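Local structure of 401aa long hypothetical glucose-1-phosphate thymidylyltransferase (Sulfolobus tokodaii, 2GGO) at residues Y276-T281 against S292-E297; W221-L226 against E260-I265; S165-Y170 against T185-L190; N140-I145 against M191-R196. The protein catalyses nucleotidyl transfer to a sugar 1-phosphate and, as a bifunctional enzyme, serves the synthesis of UDP-N-acetylglucosamine and UDP-N-acetylgalactosamine. One frame throughout, in Å; residues are numbered along the deposited sequence.

Contact 1 of 4, residues Y276-T281 against S292-E297; sequences YLRPYT and SVEVKE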
# COMPACT_ATOMS: atom_id res chain seq x y z
N TYR A 276 17.67 3.58 19.38
CA TYR A 276 17.28 4.95 19.07
C TYR A 276 16.20 4.90 18.01
O TYR A 276 16.47 4.56 16.90
CB TYR A 276 18.48 5.72 18.51
CG TYR A 276 18.35 7.24 18.20
CD1 TYR A 276 17.27 8.00 18.64
CD2 TYR A 276 19.33 7.88 17.44
CE1 TYR A 276 17.20 9.38 18.33
CE2 TYR A 276 19.25 9.25 17.12
CZ TYR A 276 18.18 9.98 17.58
OH TYR A 276 18.10 11.31 17.31
N LEU A 277 14.94 5.22 18.38
CA LEU A 277 13.87 5.28 17.38
C LEU A 277 13.56 6.71 16.98
O LEU A 277 13.28 7.55 17.83
CB LEU A 277 12.63 4.55 17.86
CG LEU A 277 12.84 3.13 18.39
CD1 LEU A 277 11.52 2.58 18.84
CD2 LEU A 277 13.48 2.20 17.32
N ARG A 278 13.63 7.02 15.70
CA ARG A 278 13.50 8.38 15.26
C ARG A 278 12.16 8.55 14.57
O ARG A 278 11.51 7.55 14.26
CB ARG A 278 14.64 8.77 14.31
CG ARG A 278 15.96 9.08 15.06
CD ARG A 278 17.16 9.06 14.11
NE ARG A 278 17.02 10.16 13.19
CZ ARG A 278 17.66 10.27 12.03
NH1 ARG A 278 18.46 9.29 11.60
NH2 ARG A 278 17.47 11.33 11.27
N PRO A 279 11.76 9.80 14.32
CA PRO A 279 10.44 10.07 13.72
C PRO A 279 10.07 9.16 12.54
O PRO A 279 10.87 8.97 11.58
CB PRO A 279 10.55 11.53 13.28
CG PRO A 279 11.43 12.15 14.38
CD PRO A 279 12.51 11.07 14.60
N TYR A 280 8.86 8.67 12.60
CA TYR A 280 8.21 7.85 11.56
C TYR A 280 8.72 6.44 11.54
O TYR A 280 8.68 5.78 10.52
CB TYR A 280 8.17 8.53 10.19
CG TYR A 280 7.33 9.77 10.29
CD1 TYR A 280 5.94 9.67 10.50
CD2 TYR A 280 7.91 11.05 10.25
CE1 TYR A 280 5.13 10.81 10.63
CE2 TYR A 280 7.12 12.21 10.38
CZ TYR A 280 5.73 12.07 10.58
OH TYR A 280 4.95 13.20 10.71
N THR A 281 9.15 5.96 12.71
CA THR A 281 9.49 4.57 12.91
C THR A 281 8.19 3.84 13.15
O THR A 281 7.51 4.16 14.09
CB THR A 281 10.43 4.40 14.09
OG1 THR A 281 11.73 4.91 13.71
CG2 THR A 281 10.56 2.91 14.45
N SER A 292 22.38 -0.46 19.99
CA SER A 292 23.00 0.25 18.89
C SER A 292 22.35 0.09 17.57
O SER A 292 23.07 0.04 16.54
CB SER A 292 24.48 -0.11 18.73
OG SER A 292 25.25 0.05 19.91
N VAL A 293 21.01 0.01 17.56
CA VAL A 293 20.23 -0.02 16.33
C VAL A 293 19.45 1.28 16.22
O VAL A 293 18.77 1.72 17.19
CB VAL A 293 19.30 -1.26 16.27
CG1 VAL A 293 18.38 -1.19 15.06
CG2 VAL A 293 20.11 -2.52 16.28
N GLU A 294 19.52 1.92 15.05
CA GLU A 294 18.80 3.18 14.89
C GLU A 294 17.86 2.98 13.67
O GLU A 294 18.25 2.38 12.66
CB GLU A 294 19.79 4.37 14.74
CG GLU A 294 19.16 5.83 14.51
CD GLU A 294 20.17 6.90 14.11
OE1 GLU A 294 21.36 6.86 14.46
OE2 GLU A 294 19.77 7.82 13.39
N VAL A 295 16.62 3.46 13.78
CA VAL A 295 15.63 3.38 12.72
C VAL A 295 15.00 4.74 12.54
O VAL A 295 14.80 5.46 13.51
CB VAL A 295 14.51 2.33 13.07
CG1 VAL A 295 13.42 2.30 11.99
CG2 VAL A 295 15.10 0.97 13.27
N LYS A 296 14.74 5.10 11.27
CA LYS A 296 14.11 6.36 10.96
C LYS A 296 13.23 6.21 9.76
O LYS A 296 13.64 5.64 8.72
CB LYS A 296 15.19 7.40 10.61
CG LYS A 296 14.66 8.84 10.66
CD LYS A 296 15.25 9.61 9.52
CE LYS A 296 15.38 8.85 8.28
NZ LYS A 296 15.75 9.80 7.16
N GLU A 297 12.04 6.76 9.84
CA GLU A 297 11.14 6.72 8.68
C GLU A 297 11.11 5.43 7.93
O GLU A 297 11.38 5.37 6.72
CB GLU A 297 11.45 7.82 7.70
CG GLU A 297 10.21 8.21 6.92
CD GLU A 297 10.26 9.63 6.43
OE1 GLU A 297 10.03 9.87 5.23
OE2 GLU A 297 10.55 10.52 7.27
O HOH W 1 11.95 10.91 10.31
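R278 and E294 form a salt bridge, NH1 to OE2 at 2.7 Å. The carboxylate oxygen meets the guanidinium at its edge, tilted 26° from its plane, and the N-H...O angle is only 137°. One face of the same guanidinium receives the aliphatic arm of K296, with CD 3.3 Å from R278 NH2; K296 NZ forms a salt bridge with D314. Beneath these side chains the backbones pair in parallel: R278 N binds V295 O at 2.9 Å, Y276 N binds V293 O at 3.1 Å, and V295 N returns a weak bond to Y276 O. E297 N then bonds P279 O at 3.0 Å, and a water donates to that same carbonyl. R278 to T281 make a type II turn, steadied by T281 OG1 on an in-plane lone pair of R278 O. Packing follows outward. With CG anti to the backbone N (chi1 -175°), the Y276 ring runs beside E294, CD2 3.6 Å from CD, and its OH is hydrogen-bonded to E260. T281 and V295 cross nearly perpendicularly, CG2 3.8 Å from CG1. The bridged pairs Y276/E294 and L277/V295 lie eighteen positions apart, three hexapeptides per coil, as expected for the left-handed parallel beta-helix of hexapeptide-repeat transferases.

Contact 2 of 4, residues W221-L226 against E260-I265; sequences WALDNL and EGPVYI
L223 carries most of the apolar contact, pushing its forked end from the helix between P262 and Y264. A trans first torsion (chi1 -179°) sends CG straight out from the helix side, and the two methyls then divide the work. CD2 rests 3.8 Å from CB of P262, while CD1 lies 4.1 Å from CB of Y264. The tyrosine ring itself leads away from the helix, so only the root of that side chain takes part. A methyl also meets the main chain: L223 CD2 sits 3.4 Å from P262 O and 3.9 Å from V263 N, over the peptide that joins the two residues. P262 follows a cis peptide bond, and its side chain faces the helix. D224 adds a van der Waals contact at the pyrrolidine ring, its OD1 4.1 Å from P262 CG.

The polar groups find their partners outside the two segments. D224 OD1 is hydrogen-bonded to Y280 OH. The carbonyl of P262, beside the L223 methyl, takes the backbone N-H of Y280.

This is packing between the C-terminal part of helix 212-225 and the side of the beta-helix, joining the nucleotidyltransferase part to the hexapeptide part, away from the substrate sites. L223 also touches I246 and I282, on the strands flanking 263-265 in the same parallel sheet. K244 NZ bonds the carbonyls of L223 and D224, tying this part of the helix to the neighbouring coil.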
# COMPACT_ATOMS: atom_id res chain seq x y z
N TRP A 221 1.17 9.05 6.98
CA TRP A 221 -0.16 9.65 7.17
C TRP A 221 -0.95 9.05 8.36
O TRP A 221 -1.41 9.75 9.26
CB TRP A 221 -0.99 9.57 5.90
CG TRP A 221 -2.19 10.45 6.04
CD1 TRP A 221 -2.26 11.79 5.75
CD2 TRP A 221 -3.48 10.08 6.57
NE1 TRP A 221 -3.52 12.27 6.05
CE2 TRP A 221 -4.28 11.24 6.55
CE3 TRP A 221 -4.03 8.88 7.02
CZ2 TRP A 221 -5.62 11.22 6.98
CZ3 TRP A 221 -5.32 8.86 7.45
CH2 TRP A 221 -6.12 10.03 7.43
N ALA A 222 -1.12 7.74 8.35
CA ALA A 222 -1.83 7.08 9.41
C ALA A 222 -1.29 7.32 10.82
O ALA A 222 -2.07 7.39 11.79
CB ALA A 222 -1.90 5.55 9.11
N LEU A 223 0.04 7.36 10.95
CA LEU A 223 0.68 7.58 12.23
C LEU A 223 0.30 8.96 12.69
O LEU A 223 -0.06 9.18 13.87
CB LEU A 223 2.22 7.41 12.12
CG LEU A 223 2.96 7.59 13.44
CD1 LEU A 223 2.28 6.84 14.58
CD2 LEU A 223 4.40 7.15 13.26
N ASP A 224 0.31 9.90 11.76
CA ASP A 224 -0.07 11.26 12.11
C ASP A 224 -1.54 11.37 12.52
O ASP A 224 -1.86 11.99 13.54
CB ASP A 224 0.22 12.19 10.95
CG ASP A 224 1.69 12.52 10.82
OD1 ASP A 224 2.42 12.47 11.83
OD2 ASP A 224 2.11 12.85 9.70
N ASN A 225 -2.41 10.73 11.75
CA ASN A 225 -3.82 11.05 11.79
C ASN A 225 -4.71 10.08 12.50
O ASN A 225 -5.68 10.50 13.13
CB ASN A 225 -4.32 11.28 10.38
CG ASN A 225 -3.81 12.58 9.80
OD1 ASN A 225 -2.76 12.63 9.14
ND2 ASN A 225 -4.54 13.65 10.06
N LEU A 226 -4.41 8.78 12.43
CA LEU A 226 -5.37 7.82 12.94
C LEU A 226 -5.16 7.35 14.36
O LEU A 226 -6.02 6.65 14.88
CB LEU A 226 -5.53 6.63 11.99
CG LEU A 226 -5.78 6.94 10.52
CD1 LEU A 226 -5.68 5.64 9.71
CD2 LEU A 226 -7.13 7.64 10.26
N GLU A 260 12.27 9.58 19.56
CA GLU A 260 11.79 10.88 19.13
C GLU A 260 10.57 10.61 18.27
O GLU A 260 10.68 10.03 17.21
CB GLU A 260 12.89 11.68 18.39
CG GLU A 260 14.10 12.04 19.33
CD GLU A 260 15.30 12.71 18.65
OE1 GLU A 260 15.60 12.36 17.48
OE2 GLU A 260 15.96 13.60 19.31
N GLY A 261 9.37 10.96 18.77
CA GLY A 261 8.13 10.59 18.09
C GLY A 261 7.95 11.48 16.89
O GLY A 261 8.60 12.53 16.79
N PRO A 262 7.01 11.14 15.99
CA PRO A 262 6.03 10.06 16.06
C PRO A 262 6.56 8.66 15.73
O PRO A 262 7.23 8.47 14.72
CB PRO A 262 4.97 10.46 15.03
CG PRO A 262 5.65 11.31 14.10
CD PRO A 262 6.85 11.93 14.76
N VAL A 263 6.23 7.72 16.61
CA VAL A 263 6.70 6.37 16.49
C VAL A 263 5.60 5.42 16.88
O VAL A 263 4.94 5.61 17.90
CB VAL A 263 7.89 6.19 17.43
CG1 VAL A 263 8.11 4.77 17.83
CG2 VAL A 263 9.12 6.84 16.80
N TYR A 264 5.42 4.40 16.08
CA TYR A 264 4.47 3.35 16.37
C TYR A 264 5.23 2.08 16.76
O TYR A 264 6.01 1.53 15.94
CB TYR A 264 3.65 3.05 15.11
CG TYR A 264 2.58 2.01 15.33
CD1 TYR A 264 1.40 2.37 15.96
CD2 TYR A 264 2.76 0.68 14.96
CE1 TYR A 264 0.42 1.48 16.16
CE2 TYR A 264 1.75 -0.26 15.22
CZ TYR A 264 0.58 0.18 15.80
OH TYR A 264 -0.44 -0.69 16.08
N ILE A 265 4.98 1.58 17.97
CA ILE A 265 5.61 0.33 18.42
C ILE A 265 4.62 -0.83 18.53
O ILE A 265 3.91 -0.93 19.51
CB ILE A 265 6.43 0.55 19.74
CG1 ILE A 265 7.37 1.76 19.54
CG2 ILE A 265 7.13 -0.74 20.17
CD1 ILE A 265 8.40 1.99 20.52

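Contact 3 of 4, residues S165-Y170 against T185-L190; sequences SDIFTY and TDAINL
Y170 turns its CG anti to its own carbonyl carbon (chi1 -52°), which sets the ring alongside L190, and I167 places CG1 opposite its backbone N (chi1 -158°) and then bends at chi2, so that CD1 reaches across to the second helix. That methyl lies 4.0 Å from I188 CG1 and 4.2 Å from A187 CB, bridging two successive residues. The tyrosine makes the closer approach: its CB is 3.4 Å from A187 O and its CD2 is 3.5 Å from L190 CB. The L190 side chain and the ring run alongside one another, pointing opposite ways, with the L190 CD1 methyl in the plane of the ring at its edge. A187, having only a methyl, lets the backbones come near, and its CB lies 3.6 Å from Y170 O. The two short segments cross steeply, at 104°, with axes 8.7 Å apart. Y170 OH is hydrogen-bonded to D194, further along helix 184-194, while M191 of that helix touches both I167 and Y170. I188 also packs on L141 and I144 of strand 141-145 and on Y161 of strand 155-164; its side chain is about 6 Å from those of N157 and Y97, which probably bind N-acetylglucosamine 1-phosphate.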
# COMPACT_ATOMS: atom_id res chain seq x y z
N SER A 165 -26.46 -2.01 -12.96
CA SER A 165 -26.30 -3.13 -13.88
C SER A 165 -26.18 -2.75 -15.38
O SER A 165 -25.83 -3.60 -16.21
CB SER A 165 -27.43 -4.15 -13.65
OG SER A 165 -28.65 -3.48 -13.35
N ASP A 166 -26.46 -1.49 -15.74
CA ASP A 166 -26.21 -0.98 -17.10
C ASP A 166 -24.76 -1.04 -17.49
O ASP A 166 -24.43 -0.92 -18.67
CB ASP A 166 -26.60 0.49 -17.22
CG ASP A 166 -27.89 0.81 -16.55
OD1 ASP A 166 -28.76 -0.10 -16.51
OD2 ASP A 166 -28.03 1.96 -16.06
N ILE A 167 -23.87 -1.18 -16.51
CA ILE A 167 -22.46 -1.24 -16.82
C ILE A 167 -22.12 -2.45 -17.71
O ILE A 167 -21.26 -2.34 -18.60
CB ILE A 167 -21.56 -1.19 -15.55
CG1 ILE A 167 -20.14 -0.72 -15.91
CG2 ILE A 167 -21.53 -2.55 -14.81
CD1 ILE A 167 -20.08 0.56 -16.77
N PHE A 168 -22.81 -3.58 -17.50
CA PHE A 168 -22.51 -4.82 -18.22
C PHE A 168 -22.70 -4.68 -19.73
O PHE A 168 -21.90 -5.18 -20.52
CB PHE A 168 -23.33 -5.98 -17.66
CG PHE A 168 -23.12 -6.21 -16.19
CD1 PHE A 168 -21.93 -6.76 -15.71
CD2 PHE A 168 -24.12 -5.86 -15.27
CE1 PHE A 168 -21.73 -6.96 -14.34
CE2 PHE A 168 -23.94 -6.07 -13.89
CZ PHE A 168 -22.74 -6.62 -13.43
N THR A 169 -23.75 -3.98 -20.11
CA THR A 169 -24.02 -3.66 -21.50
C THR A 169 -22.78 -3.09 -22.23
O THR A 169 -22.34 -3.65 -23.24
CB THR A 169 -25.21 -2.69 -21.61
OG1 THR A 169 -26.35 -3.30 -21.00
CG2 THR A 169 -25.53 -2.37 -23.07
N TYR A 170 -22.23 -2.00 -21.70
CA TYR A 170 -21.09 -1.32 -22.34
C TYR A 170 -19.77 -2.07 -22.15
O TYR A 170 -18.77 -1.75 -22.80
CB TYR A 170 -20.95 0.13 -21.84
CG TYR A 170 -22.22 0.93 -21.95
CD1 TYR A 170 -23.23 0.79 -20.99
CD2 TYR A 170 -22.43 1.80 -23.01
CE1 TYR A 170 -24.42 1.51 -21.09
CE2 TYR A 170 -23.62 2.54 -23.11
CZ TYR A 170 -24.61 2.39 -22.14
OH TYR A 170 -25.79 3.09 -22.22
N THR A 185 -12.88 1.89 -17.14
CA THR A 185 -13.06 3.26 -17.64
C THR A 185 -13.60 3.37 -19.08
O THR A 185 -14.36 4.29 -19.38
CB THR A 185 -11.77 4.09 -17.50
OG1 THR A 185 -10.64 3.32 -17.91
CG2 THR A 185 -11.57 4.51 -16.05
N ASP A 186 -13.20 2.45 -19.96
CA ASP A 186 -13.67 2.41 -21.35
C ASP A 186 -15.17 2.32 -21.41
O ASP A 186 -15.82 3.12 -22.10
CB ASP A 186 -13.08 1.21 -22.08
CG ASP A 186 -11.63 1.39 -22.47
OD1 ASP A 186 -11.17 2.56 -22.54
OD2 ASP A 186 -10.95 0.36 -22.70
N ALA A 187 -15.70 1.34 -20.69
CA ALA A 187 -17.14 1.07 -20.58
C ALA A 187 -17.90 2.21 -19.91
O ALA A 187 -19.02 2.53 -20.31
CB ALA A 187 -17.37 -0.24 -19.82
N ILE A 188 -17.29 2.83 -18.91
CA ILE A 188 -17.87 3.98 -18.22
C ILE A 188 -17.94 5.18 -19.17
O ILE A 188 -18.79 6.07 -19.00
CB ILE A 188 -17.07 4.36 -16.91
CG1 ILE A 188 -17.37 3.35 -15.79
CG2 ILE A 188 -17.39 5.79 -16.46
CD1 ILE A 188 -16.51 3.51 -14.55
N ASN A 189 -17.06 5.20 -20.17
CA ASN A 189 -16.98 6.33 -21.10
C ASN A 189 -18.06 6.37 -22.17
O ASN A 189 -18.54 7.46 -22.52
CB ASN A 189 -15.58 6.46 -21.68
CG ASN A 189 -14.78 7.55 -21.00
OD1 ASN A 189 -13.56 7.50 -20.95
ND2 ASN A 189 -15.47 8.54 -20.46
N LEU A 190 -18.46 5.20 -22.67
CA LEU A 190 -19.63 5.08 -23.54
C LEU A 190 -20.93 5.34 -22.77
O LEU A 190 -21.81 6.04 -23.27
CB LEU A 190 -19.72 3.68 -24.19
CG LEU A 190 -18.56 2.71 -24.41
CD1 LEU A 190 -19.17 1.40 -24.90
CD2 LEU A 190 -17.46 3.23 -25.36

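Contact 4 of 4, residues N140-I145 against M191-R196; sequences NLSKII and MAKDHR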
# COMPACT_ATOMS: atom_id res chain seq x y z
N ASN A 140 -21.41 16.59 -14.36
CA ASN A 140 -21.38 15.14 -14.43
C ASN A 140 -20.28 14.75 -15.42
O ASN A 140 -19.60 15.62 -15.96
CB ASN A 140 -22.74 14.58 -14.85
CG ASN A 140 -23.89 15.15 -14.03
OD1 ASN A 140 -23.84 15.16 -12.79
ND2 ASN A 140 -24.92 15.63 -14.71
N LEU A 141 -20.08 13.46 -15.66
CA LEU A 141 -18.91 13.04 -16.41
C LEU A 141 -19.07 13.15 -17.92
O LEU A 141 -20.03 12.61 -18.48
CB LEU A 141 -18.50 11.61 -16.04
CG LEU A 141 -17.16 11.12 -16.61
CD1 LEU A 141 -15.99 11.62 -15.77
CD2 LEU A 141 -17.17 9.60 -16.74
N SER A 142 -18.13 13.86 -18.55
CA SER A 142 -18.02 13.88 -20.00
C SER A 142 -17.19 12.69 -20.44
O SER A 142 -17.71 11.73 -21.01
CB SER A 142 -17.41 15.19 -20.47
OG SER A 142 -17.80 15.47 -21.80
N LYS A 143 -15.89 12.72 -20.15
CA LYS A 143 -15.04 11.54 -20.39
C LYS A 143 -13.86 11.43 -19.40
O LYS A 143 -13.65 12.33 -18.59
CB LYS A 143 -14.61 11.40 -21.87
CG LYS A 143 -13.77 12.56 -22.47
CD LYS A 143 -13.71 12.50 -24.02
CE LYS A 143 -14.91 13.21 -24.69
NZ LYS A 143 -15.09 12.95 -26.16
N ILE A 144 -13.13 10.31 -19.46
CA ILE A 144 -11.89 10.14 -18.68
C ILE A 144 -10.73 9.82 -19.61
O ILE A 144 -10.72 8.76 -20.25
CB ILE A 144 -11.98 8.99 -17.63
CG1 ILE A 144 -13.35 8.97 -16.94
CG2 ILE A 144 -10.81 9.06 -16.64
CD1 ILE A 144 -13.86 7.58 -16.58
N ILE A 145 -9.76 10.73 -19.68
CA ILE A 145 -8.59 10.56 -20.57
C ILE A 145 -7.51 9.75 -19.87
O ILE A 145 -6.91 10.19 -18.88
CB ILE A 145 -7.99 11.91 -21.06
CG1 ILE A 145 -9.05 13.02 -21.12
CG2 ILE A 145 -7.30 11.73 -22.43
CD1 ILE A 145 -8.52 14.39 -20.77
N MET A 191 -21.03 4.77 -21.58
CA MET A 191 -22.20 4.94 -20.71
C MET A 191 -22.42 6.41 -20.36
O MET A 191 -23.56 6.87 -20.32
CB MET A 191 -22.06 4.09 -19.44
CG MET A 191 -23.35 4.00 -18.61
SD MET A 191 -23.18 3.16 -17.01
CE MET A 191 -22.30 4.39 -16.06
N ALA A 192 -21.33 7.14 -20.13
CA ALA A 192 -21.39 8.57 -19.80
C ALA A 192 -22.00 9.42 -20.92
O ALA A 192 -22.43 10.57 -20.69
CB ALA A 192 -20.00 9.10 -19.41
N LYS A 193 -22.04 8.87 -22.14
CA LYS A 193 -22.67 9.54 -23.28
C LYS A 193 -24.20 9.40 -23.24
O LYS A 193 -24.92 10.39 -23.45
CB LYS A 193 -22.10 9.02 -24.60
CG LYS A 193 -20.60 9.31 -24.74
CD LYS A 193 -20.31 10.81 -24.54
CE LYS A 193 -18.96 11.06 -23.87
NZ LYS A 193 -18.87 12.48 -23.36
N ASP A 194 -24.68 8.20 -22.95
CA ASP A 194 -26.11 7.92 -22.83
C ASP A 194 -26.59 8.29 -21.42
O ASP A 194 -27.54 9.07 -21.25
CB ASP A 194 -26.40 6.44 -23.10
CG ASP A 194 -25.48 5.83 -24.16
OD1 ASP A 194 -24.52 6.50 -24.62
OD2 ASP A 194 -25.70 4.65 -24.53
N HIS A 195 -25.91 7.73 -20.43
CA HIS A 195 -26.29 7.90 -19.04
C HIS A 195 -25.53 9.02 -18.36
O HIS A 195 -24.36 9.31 -18.68
CB HIS A 195 -26.08 6.61 -18.26
CG HIS A 195 -27.02 5.52 -18.66
ND1 HIS A 195 -26.73 4.63 -19.68
CD2 HIS A 195 -28.24 5.17 -18.18
CE1 HIS A 195 -27.74 3.78 -19.81
NE2 HIS A 195 -28.66 4.09 -18.91
N ARG A 196 -26.24 9.65 -17.43
CA ARG A 196 -25.70 10.67 -16.56
C ARG A 196 -24.94 9.95 -15.44
O ARG A 196 -25.52 9.15 -14.68
CB ARG A 196 -26.85 11.52 -16.05
CG ARG A 196 -26.73 12.10 -14.69
CD ARG A 196 -28.12 12.14 -14.08
NE ARG A 196 -28.16 12.92 -12.85
CZ ARG A 196 -28.17 14.25 -12.81
NH1 ARG A 196 -28.14 14.97 -13.94
NH2 ARG A 196 -28.20 14.88 -11.64
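A classic beta bulge in strand 141-145, where S142 and K143 both face V134, offers the carbonyl of S142 to K193 at the end of helix 184-194. K193 NZ hydrogen-bonds S142 O at 2.7 Å, coming in from above the carbonyl plane, 55° out of it, rather than on a lone pair. The lysine chain, bent at chi2 and chi3, curls round to get there. K143 brings a second ammonium near, NZ to K193 NZ 4.7 Å, which may raise the cost of charging both. The preceding residue, A192, sets its methyl on the strand: CB lies 3.6 Å from L141 O and 3.9 Å from L141 CD2. Beyond the helix, R196 and N140 meet at the surface, with the amide over one face of the guanidinium and the planes 64° apart. Their ND2 and NH1 are 3.4 Å apart, but both are donors and form no bond. R196 NE has a long, weak ion pair with E116. The strand forms a hairpin with strand 132-135, S142 and K143 both bonding V134, and L141 pairs by its backbone with V197. The L141 side chain packs among L133, I188 and V199, joining hairpin, helix and strand 197-201.

Contacts 3 and 4 lie in the nucleotidyltransferase part, their centres about 10 Å apart, and share helix 184-194. Along the chain, 140-145 comes first, then both segments of contact 3, then 191-196, so one helix packs on helix 166-173 and on the hairpin strand 141-145 at once. Contact 2 follows, with one segment in each part of the protein, and contact 1 comes last, within the beta-helix. The centres of contacts 1 and 2 are about 12 Å apart; 260-265, 276-281 and 292-297 lie on successive coils. Contacts 1 and 3 are about 49 Å apart on opposite sides of the chain's centre. Contact 2 thus joins the beta-helix to the nucleotidyltransferase part.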